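Local structure of putative ring-cleaving dioxygenase MhqO (Bacillus subtilis subsp. subtilis, 3OAJ) at residues A[22-27]-A[48-52]; A[132-138]-A[150-155]; A[161-167]-A[259-263]. The protein is a putative iron-dependent extradiol dioxygenase that may cleave aromatic rings and so contribute to the breakdown and detoxification of aromatic compounds. All blocks are in the same frame, centred on the assembly; numbering follows the deposited sequence.

Interaction 1. Residues A[22-27]-A[48-52]; sequences NTDFYA and HLYFG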
# COMPACT_ATOMS: atom_id res chain seq x y z
N ASN A 22 0.27 -13.87 6.33
CA ASN A 22 0.30 -12.44 6.02
C ASN A 22 0.59 -11.63 7.29
O ASN A 22 1.50 -10.81 7.33
CB ASN A 22 -1.05 -12.06 5.40
CG ASN A 22 -1.18 -10.57 5.11
OD1 ASN A 22 -2.10 -9.92 5.62
ND2 ASN A 22 -0.32 -10.04 4.27
N THR A 23 -0.16 -11.91 8.35
CA THR A 23 -0.00 -11.16 9.59
C THR A 23 1.36 -11.41 10.25
O THR A 23 1.98 -10.47 10.77
CB THR A 23 -1.17 -11.49 10.57
OG1 THR A 23 -2.41 -11.12 9.94
CG2 THR A 23 -1.02 -10.76 11.90
N ASP A 24 1.80 -12.67 10.27
CA ASP A 24 3.11 -12.97 10.84
C ASP A 24 4.20 -12.19 10.13
O ASP A 24 5.18 -11.79 10.76
CB ASP A 24 3.41 -14.47 10.78
CG ASP A 24 2.64 -15.29 11.81
OD1 ASP A 24 2.07 -14.71 12.77
OD2 ASP A 24 2.61 -16.52 11.64
N PHE A 25 4.04 -11.92 8.83
CA PHE A 25 5.05 -11.13 8.15
C PHE A 25 4.92 -9.63 8.45
O PHE A 25 5.88 -8.99 8.93
CB PHE A 25 5.06 -11.38 6.64
CG PHE A 25 6.31 -10.86 5.97
CD1 PHE A 25 7.50 -11.57 6.05
CD2 PHE A 25 6.29 -9.65 5.26
CE1 PHE A 25 8.65 -11.09 5.47
CE2 PHE A 25 7.46 -9.17 4.66
CZ PHE A 25 8.62 -9.90 4.76
N TYR A 26 3.74 -9.06 8.19
CA TYR A 26 3.56 -7.61 8.27
C TYR A 26 3.57 -7.08 9.70
O TYR A 26 4.17 -6.03 9.94
CB TYR A 26 2.37 -7.13 7.42
CG TYR A 26 2.74 -7.24 5.95
CD1 TYR A 26 3.35 -6.16 5.29
CD2 TYR A 26 2.54 -8.42 5.24
CE1 TYR A 26 3.75 -6.26 3.99
CE2 TYR A 26 2.94 -8.53 3.91
CZ TYR A 26 3.53 -7.43 3.29
OH TYR A 26 3.92 -7.51 1.99
N ALA A 27 2.99 -7.83 10.64
CA ALA A 27 3.08 -7.49 12.07
C ALA A 27 4.32 -8.11 12.72
O ALA A 27 5.12 -7.40 13.34
CB ALA A 27 1.81 -7.91 12.82
N HIS A 48 -10.53 -8.30 4.70
CA HIS A 48 -9.75 -7.19 4.23
C HIS A 48 -9.01 -6.68 5.44
O HIS A 48 -9.64 -6.19 6.38
CB HIS A 48 -10.64 -6.09 3.65
CG HIS A 48 -9.89 -5.04 2.88
ND1 HIS A 48 -10.49 -3.89 2.39
CD2 HIS A 48 -8.58 -4.95 2.54
CE1 HIS A 48 -9.59 -3.16 1.76
NE2 HIS A 48 -8.42 -3.78 1.83
N LEU A 49 -7.68 -6.80 5.42
CA LEU A 49 -6.83 -6.41 6.55
C LEU A 49 -6.05 -5.15 6.18
O LEU A 49 -5.51 -5.04 5.08
CB LEU A 49 -5.84 -7.52 6.92
CG LEU A 49 -6.43 -8.91 7.19
CD1 LEU A 49 -5.28 -9.84 7.59
CD2 LEU A 49 -7.50 -8.85 8.28
N TYR A 50 -5.99 -4.21 7.12
CA TYR A 50 -5.24 -2.97 6.94
C TYR A 50 -4.15 -2.88 8.00
O TYR A 50 -4.42 -2.98 9.21
CB TYR A 50 -6.15 -1.76 7.10
CG TYR A 50 -7.25 -1.55 6.08
CD1 TYR A 50 -8.50 -2.16 6.23
CD2 TYR A 50 -7.08 -0.65 5.03
CE1 TYR A 50 -9.54 -1.91 5.33
CE2 TYR A 50 -8.11 -0.40 4.12
CZ TYR A 50 -9.33 -1.04 4.27
OH TYR A 50 -10.35 -0.77 3.39
N PHE A 51 -2.91 -2.72 7.53
CA PHE A 51 -1.75 -2.52 8.41
C PHE A 51 -1.19 -1.13 8.17
O PHE A 51 -1.26 -0.60 7.05
CB PHE A 51 -0.65 -3.55 8.11
CG PHE A 51 -1.03 -4.98 8.40
CD1 PHE A 51 -0.69 -5.58 9.61
CD2 PHE A 51 -1.69 -5.76 7.44
CE1 PHE A 51 -1.03 -6.90 9.88
CE2 PHE A 51 -2.05 -7.09 7.71
CZ PHE A 51 -1.70 -7.66 8.92
N GLY A 52 -0.60 -0.54 9.20
CA GLY A 52 0.04 0.75 9.02
C GLY A 52 0.89 1.13 10.21
O GLY A 52 1.29 0.25 11.00
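Y26 and F51 meet where helix 22-27 runs almost alongside strand 48-52, the two local axes 15° apart in direction and 10.0 Å apart at closest approach. The strand alternates its side chains, and L49 and F51 are the two that point at the helix. F51 is the centrepiece, a flat ring broad enough to fill the gap between one helical turn and the sheet. Over one face sits the CB of Y26, 4.0 Å from the ring centroid and 8° off its normal, a CH-pi contact made by the first carbon of a tyrosine rather than by its ring. With CG anti to its carbonyl carbon (chi1 -72°), Y26 turns its own ring away from the strand, toward F64 and L127, and its hydroxyl reaches D121. The T23 hydroxyl lies at the F51 edge, OG1 in the ring plane and 3.7 Å from CZ; its hydrogen bond goes back to P19 O within the helix, so a polar atom can be tolerated here. A27, small enough for the helix to come close, places CB 4.2 Å from F51 CE1. N22 slides past F51 in the opposite direction, its amide plane steeply inclined to the ring, with OD1 3.5 Å from F51 CE2. That same oxygen lies 3.7 Å from L49 CD1 and has no hydrogen-bond partner in the model, a probable cost of burying an amide against carbon. L49 brings its CD1 methyl to N22 OD1 and T23 OG1, sliding past N22 and crossing T23 at about a right angle; F307 touches both L49 and T23. I62 and L34, from the neighbouring strands 61-66 and 33-39, also touch F51. Helix 19-29 makes the beta-alpha-beta crossover between parallel strands 9-16 and 33-39, packing on their sheet as in the βαβββ module of the vicinal oxygen chelate fold.

Interaction 2. Residues A[132-138]-A[150-155]; sequences REEGEAN and AIKGFG
K152 and the loop R132-G135 meet in the connection from strand 126-131 to strand 153-160, which flank strand 79-87 in one sheet of this vicinal oxygen chelate protein. Lysine suits the spot because its long chain can run alongside the loop and still end in three N-H groups. CB and CG lie against E136 O, CD lies 3.9 Å from A137 CA, and a bend at chi3 (-74°) swings NZ into the curve of the chain. There K152 NZ donates to R132 O (2.8 Å), G135 O (2.9 Å) and E134 O (3.0 Å); the last is approached from above its carbonyl plane, the other two with modest tilts. G135 has backbone angles that favour glycine. At the other end of the loop N138 sends ND2 to I151 O (2.9 Å), while its CB rests on the A150 methyl. A water joins N138 N to A150 O, and two more sit between E136 O and K152 O. The extended chain of R132 carries NH1 to a hydrogen bond with G155 O (3.1 Å), the acceptor 17° out of the guanidinium plane, where a glycine leaves room; NE of R132 is paired with E114. Side-chain donors hold the two segments through backbone carbonyls, so the acceptors do not depend on side-chain type while the donors do, and the oxygen-rich setting would probably favour the charged form of K152.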
# COMPACT_ATOMS: atom_id res chain seq x y z
N ARG A 132 15.40 7.29 5.11
CA ARG A 132 15.24 8.73 4.86
C ARG A 132 14.83 9.45 6.14
O ARG A 132 14.04 8.92 6.92
CB ARG A 132 14.20 9.04 3.76
CG ARG A 132 14.45 8.40 2.40
CD ARG A 132 13.43 8.85 1.38
NE ARG A 132 13.69 8.19 0.11
CZ ARG A 132 12.81 7.48 -0.58
NH1 ARG A 132 11.56 7.37 -0.15
NH2 ARG A 132 13.17 6.90 -1.73
N GLU A 133 15.36 10.65 6.35
CA GLU A 133 15.01 11.47 7.51
C GLU A 133 13.56 11.94 7.45
O GLU A 133 12.86 11.97 8.47
CB GLU A 133 15.97 12.67 7.66
CG GLU A 133 15.78 13.50 8.96
CD GLU A 133 16.23 12.76 10.22
OE1 GLU A 133 17.15 11.93 10.15
OE2 GLU A 133 15.66 13.05 11.30
N GLU A 134 13.11 12.29 6.24
CA GLU A 134 11.74 12.79 6.05
C GLU A 134 10.70 11.74 6.49
O GLU A 134 10.90 10.53 6.28
CB GLU A 134 11.51 13.20 4.59
CG GLU A 134 10.19 13.92 4.34
CD GLU A 134 9.99 14.40 2.90
OE1 GLU A 134 10.36 13.69 1.95
OE2 GLU A 134 9.43 15.51 2.73
N GLY A 135 9.61 12.21 7.08
CA GLY A 135 8.51 11.34 7.52
C GLY A 135 8.56 11.11 9.02
O GLY A 135 9.63 10.84 9.57
N GLU A 136 7.41 11.23 9.67
CA GLU A 136 7.31 11.09 11.12
C GLU A 136 7.62 9.66 11.54
O GLU A 136 7.19 8.72 10.87
CB GLU A 136 5.91 11.40 11.62
CG GLU A 136 5.39 12.77 11.30
CD GLU A 136 4.10 13.07 12.05
OE1 GLU A 136 3.68 12.23 12.89
OE2 GLU A 136 3.54 14.17 11.81
N ALA A 137 8.36 9.53 12.64
CA ALA A 137 8.60 8.24 13.30
C ALA A 137 7.29 7.48 13.55
O ALA A 137 6.24 8.06 13.86
CB ALA A 137 9.33 8.45 14.62
N ASN A 138 7.39 6.16 13.41
CA ASN A 138 6.33 5.23 13.78
C ASN A 138 6.59 4.77 15.21
O ASN A 138 7.58 4.11 15.49
CB ASN A 138 6.31 4.05 12.78
CG ASN A 138 5.36 2.93 13.18
OD1 ASN A 138 4.52 3.09 14.08
ND2 ASN A 138 5.45 1.80 12.47
N ALA A 150 11.67 1.77 13.38
CA ALA A 150 10.40 1.31 12.81
C ALA A 150 10.13 1.90 11.44
O ALA A 150 10.53 3.05 11.14
CB ALA A 150 9.26 1.64 13.75
N ILE A 151 9.46 1.12 10.60
CA ILE A 151 9.00 1.59 9.30
C ILE A 151 8.03 2.75 9.49
O ILE A 151 7.01 2.63 10.17
CB ILE A 151 8.35 0.43 8.49
CG1 ILE A 151 9.44 -0.58 8.14
CG2 ILE A 151 7.61 0.95 7.26
CD1 ILE A 151 8.90 -1.92 7.66
N LYS A 152 8.37 3.89 8.89
CA LYS A 152 7.58 5.12 9.05
C LYS A 152 6.38 5.21 8.10
O LYS A 152 5.48 6.02 8.29
CB LYS A 152 8.50 6.33 8.86
CG LYS A 152 9.68 6.30 9.83
CD LYS A 152 10.41 7.63 9.93
CE LYS A 152 11.25 7.91 8.69
NZ LYS A 152 11.92 9.24 8.78
N GLY A 153 6.37 4.37 7.09
CA GLY A 153 5.29 4.36 6.09
C GLY A 153 5.90 3.94 4.77
O GLY A 153 7.00 3.39 4.75
N PHE A 154 5.19 4.17 3.67
CA PHE A 154 5.78 3.95 2.35
C PHE A 154 6.80 5.02 2.06
O PHE A 154 6.58 6.18 2.35
CB PHE A 154 4.73 4.00 1.24
CG PHE A 154 3.65 2.98 1.37
CD1 PHE A 154 3.96 1.63 1.46
CD2 PHE A 154 2.32 3.37 1.43
CE1 PHE A 154 2.96 0.68 1.58
CE2 PHE A 154 1.30 2.44 1.56
CZ PHE A 154 1.62 1.09 1.63
N GLY A 155 7.92 4.61 1.48
CA GLY A 155 8.81 5.55 0.81
C GLY A 155 8.25 5.95 -0.55
O GLY A 155 8.60 7.00 -1.09
O HOH W 1 5.05 6.69 11.02
O HOH W 2 5.46 8.87 8.66
O HOH W 3 10.08 5.15 12.98

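Interaction 3. Residues A[161-167]-A[259-263]; sequences SEQPDKT and EHGEI
E259 reaches from the loop between strands 253-258 and 264-269 toward T167, near the start of helix 164-174. From CB the chain turns so that CG lies between the backbone N and the carbonyl carbon (chi1 61°), and a second bend about the CB-CG bond folds the carboxylate back over its own turn; the side chain also touches Y241. CD comes 3.4 Å from T167 OG1. OE2 takes two donors from opposite faces of the carboxylate plane: T167 OG1 at 2.7 Å, on the syn side, and G261 N at 3.1 Å. OE1 uses its anti lone pair for I263 N, 2.9 Å away. A glutamate fits because one carboxylate can tie its own type I turn and the helix together. S161 OG in turn donates to T167 OG1 and accepts from Q163 N, an ST turn leading into the helix. G261, lacking a side chain, lets its CA sit 3.2 Å from S161 OG, and its carbonyl O receives E162 N on a lone pair in the carbonyl plane (2.9 Å, 168°). Outside, K166 CD lies across H260 CB at 3.7 Å, while K166 NZ holds the Q163 amide oxygen. The contact thus fastens the first turn of helix 164-174, which also rests on L201 of strand 198-202, to a hairpin whose second strand, 264-269, carries the zinc ligand E266.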
# COMPACT_ATOMS: atom_id res chain seq x y z
N SER A 161 4.41 -0.06 -16.09
CA SER A 161 3.36 0.44 -16.96
C SER A 161 3.45 -0.18 -18.36
O SER A 161 4.55 -0.34 -18.90
CB SER A 161 3.47 1.96 -17.06
OG SER A 161 2.62 2.48 -18.06
N GLU A 162 2.30 -0.52 -18.95
CA GLU A 162 2.29 -0.97 -20.34
C GLU A 162 2.66 0.17 -21.30
O GLU A 162 3.13 -0.07 -22.40
CB GLU A 162 0.93 -1.55 -20.74
CG GLU A 162 0.60 -2.88 -20.08
CD GLU A 162 -0.67 -3.50 -20.64
OE1 GLU A 162 -1.10 -3.10 -21.75
OE2 GLU A 162 -1.23 -4.38 -19.97
N GLN A 163 2.44 1.41 -20.85
CA GLN A 163 2.70 2.61 -21.65
C GLN A 163 3.34 3.71 -20.80
O GLN A 163 2.67 4.66 -20.41
CB GLN A 163 1.40 3.13 -22.27
CG GLN A 163 0.76 2.22 -23.31
CD GLN A 163 -0.28 2.96 -24.10
OE1 GLN A 163 0.04 3.80 -24.95
NE2 GLN A 163 -1.54 2.69 -23.82
N PRO A 164 4.63 3.56 -20.50
CA PRO A 164 5.28 4.45 -19.53
C PRO A 164 5.20 5.95 -19.89
O PRO A 164 5.14 6.77 -18.99
CB PRO A 164 6.73 3.97 -19.51
CG PRO A 164 6.66 2.55 -19.95
CD PRO A 164 5.53 2.47 -20.92
N ASP A 165 5.21 6.30 -21.19
CA ASP A 165 5.10 7.71 -21.58
C ASP A 165 3.77 8.31 -21.10
O ASP A 165 3.72 9.44 -20.62
CB ASP A 165 5.25 7.89 -23.10
CG ASP A 165 6.66 7.59 -23.60
OD1 ASP A 165 7.62 7.56 -22.80
OD2 ASP A 165 6.82 7.38 -24.82
N LYS A 166 2.70 7.52 -21.20
CA LYS A 166 1.37 7.96 -20.79
C LYS A 166 1.26 8.04 -19.27
O LYS A 166 0.70 9.00 -18.75
CB LYS A 166 0.28 7.05 -21.37
CG LYS A 166 0.22 7.05 -22.90
CD LYS A 166 -1.21 7.15 -23.38
CE LYS A 166 -1.30 7.29 -24.91
NZ LYS A 166 -1.56 5.99 -25.57
N THR A 167 1.79 7.04 -18.57
CA THR A 167 1.83 7.08 -17.09
C THR A 167 2.63 8.28 -16.57
O THR A 167 2.19 8.95 -15.64
CB THR A 167 2.35 5.75 -16.49
OG1 THR A 167 1.62 4.66 -17.10
CG2 THR A 167 2.18 5.74 -14.98
N GLU A 259 -5.47 3.56 -15.45
CA GLU A 259 -4.73 4.51 -16.27
C GLU A 259 -4.25 3.84 -17.56
O GLU A 259 -4.52 2.65 -17.78
CB GLU A 259 -3.66 5.24 -15.45
CG GLU A 259 -2.57 4.37 -14.82
CD GLU A 259 -1.48 3.99 -15.80
OE1 GLU A 259 -1.19 2.79 -15.90
OE2 GLU A 259 -0.96 4.88 -16.51
N HIS A 260 -3.62 4.61 -18.45
CA HIS A 260 -3.37 4.11 -19.80
C HIS A 260 -2.31 3.01 -19.86
O HIS A 260 -2.30 2.22 -20.80
CB HIS A 260 -3.03 5.24 -20.78
CG HIS A 260 -4.06 6.33 -20.82
ND1 HIS A 260 -5.41 6.09 -20.82
CD2 HIS A 260 -3.92 7.68 -20.85
CE1 HIS A 260 -6.07 7.23 -20.87
NE2 HIS A 260 -5.19 8.22 -20.90
N GLY A 261 -1.41 2.98 -18.87
CA GLY A 261 -0.45 1.88 -18.76
C GLY A 261 -1.04 0.64 -18.10
O GLY A 261 -0.32 -0.33 -17.82
N GLU A 262 -2.35 0.68 -17.87
CA GLU A 262 -3.15 -0.44 -17.32
C GLU A 262 -3.05 -0.66 -15.81
O GLU A 262 -3.63 -1.61 -15.29
CB GLU A 262 -2.93 -1.74 -18.10
CG GLU A 262 -3.52 -1.70 -19.52
CD GLU A 262 -5.01 -1.36 -19.51
OE1 GLU A 262 -5.73 -2.00 -18.73
OE2 GLU A 262 -5.44 -0.47 -20.27
N ILE A 263 -2.38 0.24 -15.09
CA ILE A 263 -2.37 0.17 -13.64
C ILE A 263 -3.70 0.71 -13.11
O ILE A 263 -4.18 1.74 -13.60
CB ILE A 263 -1.20 0.98 -13.05
CG1 ILE A 263 0.13 0.57 -13.70
CG2 ILE A 263 -1.09 0.74 -11.55
CD1 ILE A 263 1.28 1.53 -13.38

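Interaction 1 is fully buried and crossed by no hydrogen bond, mostly carbon against ring with two polar side chains taking part, whereas interactions 2 and 3 are partly buried and rely on hydrogen bonds to shape loops. The first stays inside one module, holding a crossover helix against strand 47-52 of the sheet that contributes the metal ligands. Interactions 2 and 3 are successive along the chain, sitting at the two ends of strand 153-160 in the other sheet: 132-138 with 150-155 leads into it, and 161-167 with 259-263 ties what follows it to the metal-bearing sheet. Their chemistry is complementary, a lysine ammonium gathering carbonyl oxygens in one and a glutamate carboxylate gathering donors in the other.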